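Local coordinates for MaoC family protein (Mycobacterium tuberculosis H37Rv, PDB 3KHP), which probably catalyses the reversible hydration of enoyl thioesters to (3R)-hydroxyacyl thioesters, as a MaoC-type hydratase of the double hot-dog fold, at residues A[50-58]-A[233-241]; A[71-81]-A[104-114]. All coordinates share one frame; numbering follows the deposited sequence.

Contact 1 of 2, residues A[50-58]-A[233-241]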
loop_
_atom_site.group_PDB
_atom_site.type_symbol
_atom_site.label_atom_id
_atom_site.label_comp_id
_atom_site.label_asym_id
_atom_site.label_seq_id
_atom_site.Cartn_x
_atom_site.Cartn_y
_atom_site.Cartn_z
ATOM N N ILE A 50 2.291 -5.148 3.810
ATOM C CA ILE A 50 0.933 -5.397 3.291
ATOM C C ILE A 50 1.038 -5.615 1.791
ATOM O O ILE A 50 0.386 -6.467 1.265
ATOM C CB ILE A 50 -0.012 -4.237 3.601
ATOM C CG1 ILE A 50 -0.292 -4.165 5.109
ATOM C CG2 ILE A 50 -1.322 -4.367 2.839
ATOM C CD1 ILE A 50 -0.758 -2.729 5.580
ATOM N N GLY A 51 1.938 -4.866 1.139
ATOM C CA GLY A 51 2.239 -5.029 -0.270
ATOM C C GLY A 51 2.569 -6.448 -0.664
ATOM O O GLY A 51 2.135 -6.906 -1.715
ATOM N N VAL A 52 3.329 -7.158 0.170
ATOM C CA VAL A 52 3.673 -8.526 -0.137
ATOM C C VAL A 52 2.784 -9.512 0.634
ATOM O O VAL A 52 3.096 -10.701 0.792
ATOM C CB VAL A 52 5.180 -8.785 0.052
ATOM C CG1 VAL A 52 5.978 -7.954 -0.967
ATOM C CG2 VAL A 52 5.651 -8.519 1.511
ATOM N N GLY A 53 1.643 -8.992 1.072
ATOM C CA GLY A 53 0.540 -9.808 1.472
ATOM C C GLY A 53 0.401 -10.132 2.959
ATOM O O GLY A 53 -0.435 -10.937 3.320
ATOM N N ALA A 54 1.250 -9.554 3.789
ATOM C CA ALA A 54 1.160 -9.682 5.227
ATOM C C ALA A 54 -0.128 -9.013 5.677
ATOM O O ALA A 54 -0.450 -7.915 5.196
ATOM C CB ALA A 54 2.385 -8.977 5.889
ATOM N N GLY A 55 -0.830 -9.649 6.626
ATOM C CA GLY A 55 -2.144 -9.179 7.111
ATOM C C GLY A 55 -2.311 -9.227 8.638
ATOM O O GLY A 55 -1.352 -9.062 9.418
ATOM N N THR A 56 -3.545 -9.465 9.067
ATOM C CA THR A 56 -3.863 -9.600 10.485
ATOM C C THR A 56 -3.207 -10.801 11.156
ATOM O O THR A 56 -3.198 -10.881 12.327
ATOM C CB THR A 56 -5.360 -9.703 10.660
ATOM O OG1 THR A 56 -5.873 -10.793 9.863
ATOM C CG2 THR A 56 -6.004 -8.360 10.261
ATOM N N GLY A 57 -2.614 -11.701 10.394
ATOM C CA GLY A 57 -2.065 -12.936 10.909
ATOM C C GLY A 57 -0.659 -12.781 11.384
ATOM O O GLY A 57 -0.139 -13.634 12.132
ATOM N N ASP A 58 -0.025 -11.663 11.018
ATOM C CA ASP A 58 1.366 -11.486 11.426
ATOM C C ASP A 58 1.618 -10.049 11.742
ATOM O O ASP A 58 2.313 -9.342 11.013
ATOM C CB ASP A 58 2.369 -12.018 10.341
ATOM C CG ASP A 58 2.211 -11.326 8.973
ATOM O OD1 ASP A 58 3.009 -11.632 8.020
ATOM O OD2 ASP A 58 1.285 -10.475 8.860
ATOM N N CYS A 233 7.164 -8.582 -5.970
ATOM C CA CYS A 233 6.104 -8.841 -5.020
ATOM C C CYS A 233 6.061 -10.349 -4.742
ATOM O O CYS A 233 6.085 -10.763 -3.588
ATOM C CB CYS A 233 4.775 -8.334 -5.517
ATOM S SG CYS A 233 3.439 -8.654 -4.367
ATOM N N THR A 234 6.041 -11.148 -5.807
ATOM C CA THR A 234 6.205 -12.586 -5.725
ATOM C C THR A 234 7.395 -12.997 -4.856
ATOM O O THR A 234 7.300 -13.897 -4.018
ATOM C CB THR A 234 6.377 -13.186 -7.136
ATOM O OG1 THR A 234 5.224 -12.868 -7.923
ATOM C CG2 THR A 234 6.507 -14.640 -7.112
ATOM N N TYR A 235 8.516 -12.346 -5.068
ATOM C CA TYR A 235 9.726 -12.592 -4.305
ATOM C C TYR A 235 9.534 -12.276 -2.807
ATOM O O TYR A 235 9.925 -13.053 -1.955
ATOM C CB TYR A 235 10.810 -11.731 -4.884
ATOM C CG TYR A 235 12.194 -11.827 -4.324
ATOM C CD1 TYR A 235 13.038 -12.893 -4.662
ATOM C CD2 TYR A 235 12.720 -10.787 -3.575
ATOM C CE1 TYR A 235 14.354 -12.941 -4.204
ATOM C CE2 TYR A 235 14.025 -10.830 -3.118
ATOM C CZ TYR A 235 14.840 -11.906 -3.450
ATOM O OH TYR A 235 16.174 -11.901 -3.039
ATOM N N GLY A 236 8.882 -11.168 -2.512
ATOM C CA GLY A 236 8.504 -10.850 -1.128
ATOM C C GLY A 236 7.535 -11.855 -0.508
ATOM O O GLY A 236 7.605 -12.121 0.687
ATOM N N VAL A 237 6.635 -12.415 -1.314
ATOM C CA VAL A 237 5.679 -13.397 -0.808
ATOM C C VAL A 237 6.425 -14.680 -0.454
ATOM O O VAL A 237 6.293 -15.178 0.660
ATOM C CB VAL A 237 4.536 -13.710 -1.781
ATOM C CG1 VAL A 237 3.695 -14.817 -1.214
ATOM C CG2 VAL A 237 3.651 -12.442 -2.062
ATOM N N ALA A 238 7.247 -15.175 -1.381
ATOM C CA ALA A 238 8.101 -16.320 -1.083
ATOM C C ALA A 238 8.944 -15.997 0.155
ATOM O O ALA A 238 9.165 -16.861 0.988
ATOM C CB ALA A 238 8.995 -16.694 -2.253
ATOM N N GLY A 239 9.403 -14.756 0.264
ATOM C CA GLY A 239 10.191 -14.324 1.418
ATOM C C GLY A 239 9.475 -14.459 2.772
ATOM O O GLY A 239 10.100 -14.760 3.785
ATOM N N ARG A 240 8.173 -14.199 2.773
ATOM C CA ARG A 240 7.347 -14.354 3.959
ATOM C C ARG A 240 7.235 -15.825 4.302
ATOM O O ARG A 240 7.337 -16.201 5.477
ATOM C CB ARG A 240 5.937 -13.803 3.744
ATOM C CG ARG A 240 5.802 -12.319 3.904
ATOM C CD ARG A 240 4.393 -11.932 4.379
ATOM N NE ARG A 240 3.463 -12.106 3.296
ATOM C CZ ARG A 240 2.391 -12.877 3.280
ATOM N NH1 ARG A 240 2.004 -13.595 4.331
ATOM N NH2 ARG A 240 1.681 -12.920 2.158
ATOM N N ALA A 241 7.005 -16.653 3.286
ATOM C CA ALA A 241 6.946 -18.094 3.507
ATOM C C ALA A 241 8.271 -18.600 4.115
ATOM O O ALA A 241 8.264 -19.483 4.972
ATOM C CB ALA A 241 6.616 -18.814 2.255
#

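Contact 2 of 2, residues A[71-81]-A[104-114]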
loop_
_atom_site.group_PDB
_atom_site.type_symbol
_atom_site.label_atom_id
_atom_site.label_comp_id
_atom_site.label_asym_id
_atom_site.label_seq_id
_atom_site.Cartn_x
_atom_site.Cartn_y
_atom_site.Cartn_z
ATOM N N GLN A 71 7.766 -4.133 15.922
ATOM C CA GLN A 71 7.761 -4.278 14.472
ATOM C C GLN A 71 9.045 -4.951 14.006
ATOM O O GLN A 71 10.139 -4.587 14.443
ATOM C CB GLN A 71 7.617 -2.921 13.772
ATOM C CG GLN A 71 7.266 -3.085 12.295
ATOM C CD GLN A 71 7.278 -1.798 11.592
ATOM O OE1 GLN A 71 7.129 -0.748 12.218
ATOM N NE2 GLN A 71 7.442 -1.838 10.272
ATOM N N GLN A 72 8.891 -5.956 13.160
ATOM C CA GLN A 72 9.961 -6.499 12.340
ATOM C C GLN A 72 9.774 -6.073 10.847
ATOM O O GLN A 72 8.653 -5.840 10.391
ATOM C CB GLN A 72 9.933 -8.024 12.402
ATOM C CG GLN A 72 10.162 -8.591 13.776
ATOM C CD GLN A 72 10.286 -10.090 13.762
ATOM O OE1 GLN A 72 11.165 -10.633 13.108
ATOM N NE2 GLN A 72 9.406 -10.773 14.495
ATOM N N VAL A 73 10.883 -6.009 10.105
ATOM C CA VAL A 73 10.904 -5.604 8.698
ATOM C C VAL A 73 11.255 -6.802 7.855
ATOM O O VAL A 73 12.193 -7.524 8.148
ATOM C CB VAL A 73 11.924 -4.482 8.476
ATOM C CG1 VAL A 73 11.988 -4.101 6.982
ATOM C CG2 VAL A 73 11.530 -3.289 9.299
ATOM N N LEU A 74 10.495 -7.066 6.811
ATOM C CA LEU A 74 10.859 -8.223 5.996
ATOM C C LEU A 74 12.220 -8.006 5.322
ATOM O O LEU A 74 12.580 -6.877 4.939
ATOM C CB LEU A 74 9.788 -8.538 4.980
ATOM C CG LEU A 74 8.461 -8.965 5.585
ATOM C CD1 LEU A 74 7.352 -8.828 4.571
ATOM C CD2 LEU A 74 8.563 -10.331 6.144
ATOM N N PRO A 75 13.029 -9.065 5.236
ATOM C CA PRO A 75 14.389 -8.831 4.715
ATOM C C PRO A 75 14.360 -8.535 3.221
ATOM O O PRO A 75 15.238 -7.830 2.727
ATOM C CB PRO A 75 15.144 -10.130 5.037
ATOM C CG PRO A 75 14.091 -11.155 5.241
ATOM C CD PRO A 75 12.892 -10.402 5.827
ATOM N N THR A 76 13.332 -9.003 2.526
ATOM C CA THR A 76 13.183 -8.647 1.123
ATOM C C THR A 76 12.930 -7.168 0.921
ATOM O O THR A 76 12.991 -6.689 -0.222
ATOM C CB THR A 76 12.068 -9.386 0.422
ATOM O OG1 THR A 76 10.821 -9.037 1.011
ATOM C CG2 THR A 76 12.311 -10.877 0.430
ATOM N N TYR A 77 12.672 -6.427 2.008
ATOM C CA TYR A 77 12.644 -4.961 1.907
ATOM C C TYR A 77 14.000 -4.398 1.381
ATOM O O TYR A 77 14.052 -3.271 0.929
ATOM C CB TYR A 77 12.219 -4.307 3.230
ATOM C CG TYR A 77 11.950 -2.829 3.129
ATOM C CD1 TYR A 77 10.853 -2.344 2.410
ATOM C CD2 TYR A 77 12.823 -1.906 3.703
ATOM C CE1 TYR A 77 10.622 -0.975 2.273
ATOM C CE2 TYR A 77 12.614 -0.517 3.562
ATOM C CZ TYR A 77 11.499 -0.069 2.856
ATOM O OH TYR A 77 11.299 1.266 2.718
ATOM N N ALA A 78 15.077 -5.175 1.405
ATOM C CA ALA A 78 16.355 -4.702 0.829
ATOM C C ALA A 78 16.212 -4.286 -0.646
ATOM O O ALA A 78 16.913 -3.412 -1.087
ATOM C CB ALA A 78 17.438 -5.723 0.961
ATOM N N VAL A 79 15.279 -4.870 -1.376
ATOM C CA VAL A 79 15.100 -4.498 -2.767
ATOM C C VAL A 79 14.539 -3.099 -2.958
ATOM O O VAL A 79 14.749 -2.508 -4.012
ATOM C CB VAL A 79 14.280 -5.524 -3.557
ATOM C CG1 VAL A 79 14.943 -6.934 -3.465
ATOM C CG2 VAL A 79 12.823 -5.523 -3.136
ATOM N N ILE A 80 13.936 -2.522 -1.912
ATOM C CA ILE A 80 13.432 -1.184 -1.980
ATOM C C ILE A 80 14.376 -0.141 -1.406
ATOM O O ILE A 80 14.528 0.911 -1.990
ATOM C CB ILE A 80 12.124 -1.060 -1.222
ATOM C CG1 ILE A 80 11.101 -2.103 -1.710
ATOM C CG2 ILE A 80 11.597 0.379 -1.332
ATOM C CD1 ILE A 80 10.712 -1.975 -3.233
ATOM N N CYS A 81 15.004 -0.418 -0.259
ATOM C CA CYS A 81 15.967 0.509 0.380
ATOM C C CYS A 81 17.418 0.301 -0.019
ATOM O O CYS A 81 18.291 1.065 0.404
ATOM C CB CYS A 81 15.894 0.438 1.926
ATOM S SG CYS A 81 16.264 -1.150 2.625
ATOM N N GLN A 104 17.078 -12.254 -8.661
ATOM C CA GLN A 104 17.306 -11.279 -7.586
ATOM C C GLN A 104 17.850 -11.962 -6.335
ATOM O O GLN A 104 17.332 -12.976 -5.895
ATOM C CB GLN A 104 16.006 -10.566 -7.222
ATOM C CG GLN A 104 16.144 -9.508 -6.123
ATOM C CD GLN A 104 16.909 -8.309 -6.620
ATOM O OE1 GLN A 104 16.653 -7.827 -7.750
ATOM N NE2 GLN A 104 17.854 -7.804 -5.794
ATOM N N GLY A 105 18.885 -11.382 -5.750
ATOM C CA GLY A 105 19.457 -11.876 -4.514
ATOM C C GLY A 105 19.528 -10.737 -3.528
ATOM O O GLY A 105 19.655 -9.555 -3.918
ATOM N N ILE A 106 19.384 -11.065 -2.248
ATOM C CA ILE A 106 19.612 -10.091 -1.225
ATOM C C ILE A 106 20.475 -10.752 -0.159
ATOM O O ILE A 106 20.438 -11.935 0.000
ATOM C CB ILE A 106 18.311 -9.543 -0.617
ATOM C CG1 ILE A 106 17.599 -10.629 0.177
ATOM C CG2 ILE A 106 17.379 -8.935 -1.680
ATOM C CD1 ILE A 106 16.397 -10.139 0.871
ATOM N N ARG A 107 21.264 -9.984 0.562
ATOM C CA ARG A 107 21.984 -10.525 1.711
ATOM C C ARG A 107 21.930 -9.486 2.808
ATOM O O ARG A 107 22.210 -8.318 2.551
ATOM C CB ARG A 107 23.433 -10.879 1.314
ATOM C CG ARG A 107 24.298 -11.382 2.436
ATOM C CD ARG A 107 25.634 -12.017 1.941
ATOM N NE ARG A 107 25.383 -13.134 1.043
ATOM C CZ ARG A 107 25.277 -14.403 1.414
ATOM N NH1 ARG A 107 25.421 -14.758 2.688
ATOM N NH2 ARG A 107 25.023 -15.333 0.502
ATOM N N LEU A 108 21.558 -9.896 4.017
ATOM C CA LEU A 108 21.459 -8.957 5.141
ATOM C C LEU A 108 22.547 -9.255 6.172
ATOM O O LEU A 108 22.910 -10.395 6.394
ATOM C CB LEU A 108 20.071 -9.021 5.787
ATOM C CG LEU A 108 18.889 -8.279 5.110
ATOM C CD1 LEU A 108 19.074 -6.751 5.003
ATOM C CD2 LEU A 108 18.639 -8.889 3.756
ATOM N N HIS A 109 23.071 -8.197 6.776
ATOM C CA HIS A 109 24.122 -8.284 7.785
ATOM C C HIS A 109 23.670 -7.763 9.117
ATOM O O HIS A 109 24.371 -7.921 10.121
ATOM C CB HIS A 109 25.315 -7.491 7.303
ATOM C CG HIS A 109 25.865 -8.034 6.039
ATOM N ND1 HIS A 109 26.649 -9.164 6.004
ATOM C CD2 HIS A 109 25.639 -7.689 4.749
ATOM C CE1 HIS A 109 26.935 -9.456 4.749
ATOM N NE2 HIS A 109 26.340 -8.572 3.967
ATOM N N ALA A 110 22.509 -7.123 9.109
ATOM C CA ALA A 110 21.816 -6.702 10.311
ATOM C C ALA A 110 20.312 -6.652 10.008
ATOM O O ALA A 110 19.894 -6.685 8.855
ATOM C CB ALA A 110 22.326 -5.324 10.770
ATOM N N PRO A 111 19.490 -6.592 11.044
ATOM C CA PRO A 111 18.066 -6.369 10.774
ATOM C C PRO A 111 17.845 -4.998 10.157
ATOM O O PRO A 111 18.581 -4.074 10.454
ATOM C CB PRO A 111 17.418 -6.424 12.166
ATOM C CG PRO A 111 18.485 -7.036 13.108
ATOM C CD PRO A 111 19.807 -6.712 12.484
ATOM N N LEU A 112 16.824 -4.858 9.326
ATOM C CA LEU A 112 16.522 -3.557 8.778
ATOM C C LEU A 112 15.610 -2.962 9.820
ATOM O O LEU A 112 14.703 -3.651 10.279
ATOM C CB LEU A 112 15.850 -3.653 7.404
ATOM C CG LEU A 112 16.656 -4.228 6.230
ATOM C CD1 LEU A 112 15.747 -4.658 5.090
ATOM C CD2 LEU A 112 17.629 -3.149 5.741
ATOM N N PRO A 113 15.867 -1.711 10.237
ATOM C CA PRO A 113 14.971 -1.089 11.201
ATOM C C PRO A 113 13.688 -0.573 10.542
ATOM O O PRO A 113 13.678 -0.231 9.316
ATOM C CB PRO A 113 15.806 0.091 11.721
ATOM C CG PRO A 113 16.627 0.506 10.497
ATOM C CD PRO A 113 16.914 -0.779 9.774
ATOM N N ALA A 114 12.627 -0.509 11.335
ATOM C CA ALA A 114 11.315 -0.089 10.857
ATOM C C ALA A 114 11.376 1.251 10.161
ATOM O O ALA A 114 10.628 1.487 9.216
ATOM C CB ALA A 114 10.265 -0.039 12.041
HETATM O O HOH W 1 13.729 -6.751 11.479
HETATM O O HOH W 2 14.970 -7.058 8.918
#

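Contact 1 of 2, residues A[50-58]-A[233-241]
V52 and R240 carry a helix-end contact between the two halves of a double hot-dog fold. The C-terminus of helix 42-51, in the hydratase 2 N-terminal part, meets the flank of helix 231-245, in the MaoC-like part. A Schellman motif ends the first helix, with G53 at positive phi as its C-prime residue. V52 points at the second helix. Its CG1 lies over the bare backbone of G236, 3.8 Å from G236 CA, so the two backbones come close: V52 CA is 5.3 Å from V237 CA. Nearer the start of helix 231-245, C233 SG lies 3.4 Å from G51 O. R240 bends at chi3 (-73°) and turns its guanidinium back to the helix end. One face of that group lies against the peptide between G53 and A54. R240 CD touches A54 CB at 3.9 Å. The D58 side chain crosses that of R240 at about a right angle but forms no salt bridge; D58 OD1 stays 4.3 Å from R240 NH1. M192 of strand 188-192 also packs on R240. Two R240 nitrogens grip V52 O side-on, near the guanidinium plane: NH2 on a carbonyl lone pair at 3.0 Å, and NE from above the carbonyl plane at 2.9 Å.

Contact 2 of 2, residues A[71-81]-A[104-114]
L112 and V73 cross at about a right angle, with L112 CB 3.9 Å from V73 CG1. V73 CG1 is anti to the backbone N (chi1 178°). This leaves V73 CG2 to reach the backbone of L112 to A114, where it lies 3.6 Å from A114 CA. The L112 branches part beyond CG. CD1 sits near A78 N and at the edge of the Y77 ring, while CD2 meets C81 SG at 3.9 Å. From the strand, I106 CD1 reaches the P75 carbonyl and the T76 backbone; I106 CG2 meets V79 CG1 at 3.6 Å. L108 CD2 lies against P75 CB at 3.9 Å. No direct hydrogen bond joins the segments, but a water bridges V73 and L112: it donates to V73 O and accepts from L112 N, both at 2.9 Å. In the N-terminal hot-dog half, segment 71-81 thus packs its 3-10 turn and short helix on one side of strand 103-108. Its leading loop, with V73 and the Q71 amide, packs on residues 112-114 beyond the strand. That strand lies between antiparallel strands 152-162 and 254-261. Y235 of helix 231-245 touches T76, Q104 and I106; helix 42-51 packs on Q71, V73 and Y77.

Contact 2 is nested along the chain inside the loop closed by contact 1, and their centres lie about 13 Å apart. They touch at two places. At one, V52 CG2 of contact 1 packs 3.5 Å from L74 CD1 of contact 2. At the other, Y235 reaches from helix 231-245 to the strand of contact 2. Y235 OH is 3.3 Å from Q104 O, a probable hydrogen bond, and it also bonds to I257 O of strand 254-261. Unlike contact 1, contact 2 stays within the N-terminal half. In relatives the hydratase site lies in the C-terminal half, so contact 2 probably belongs to the half without the catalytic residues.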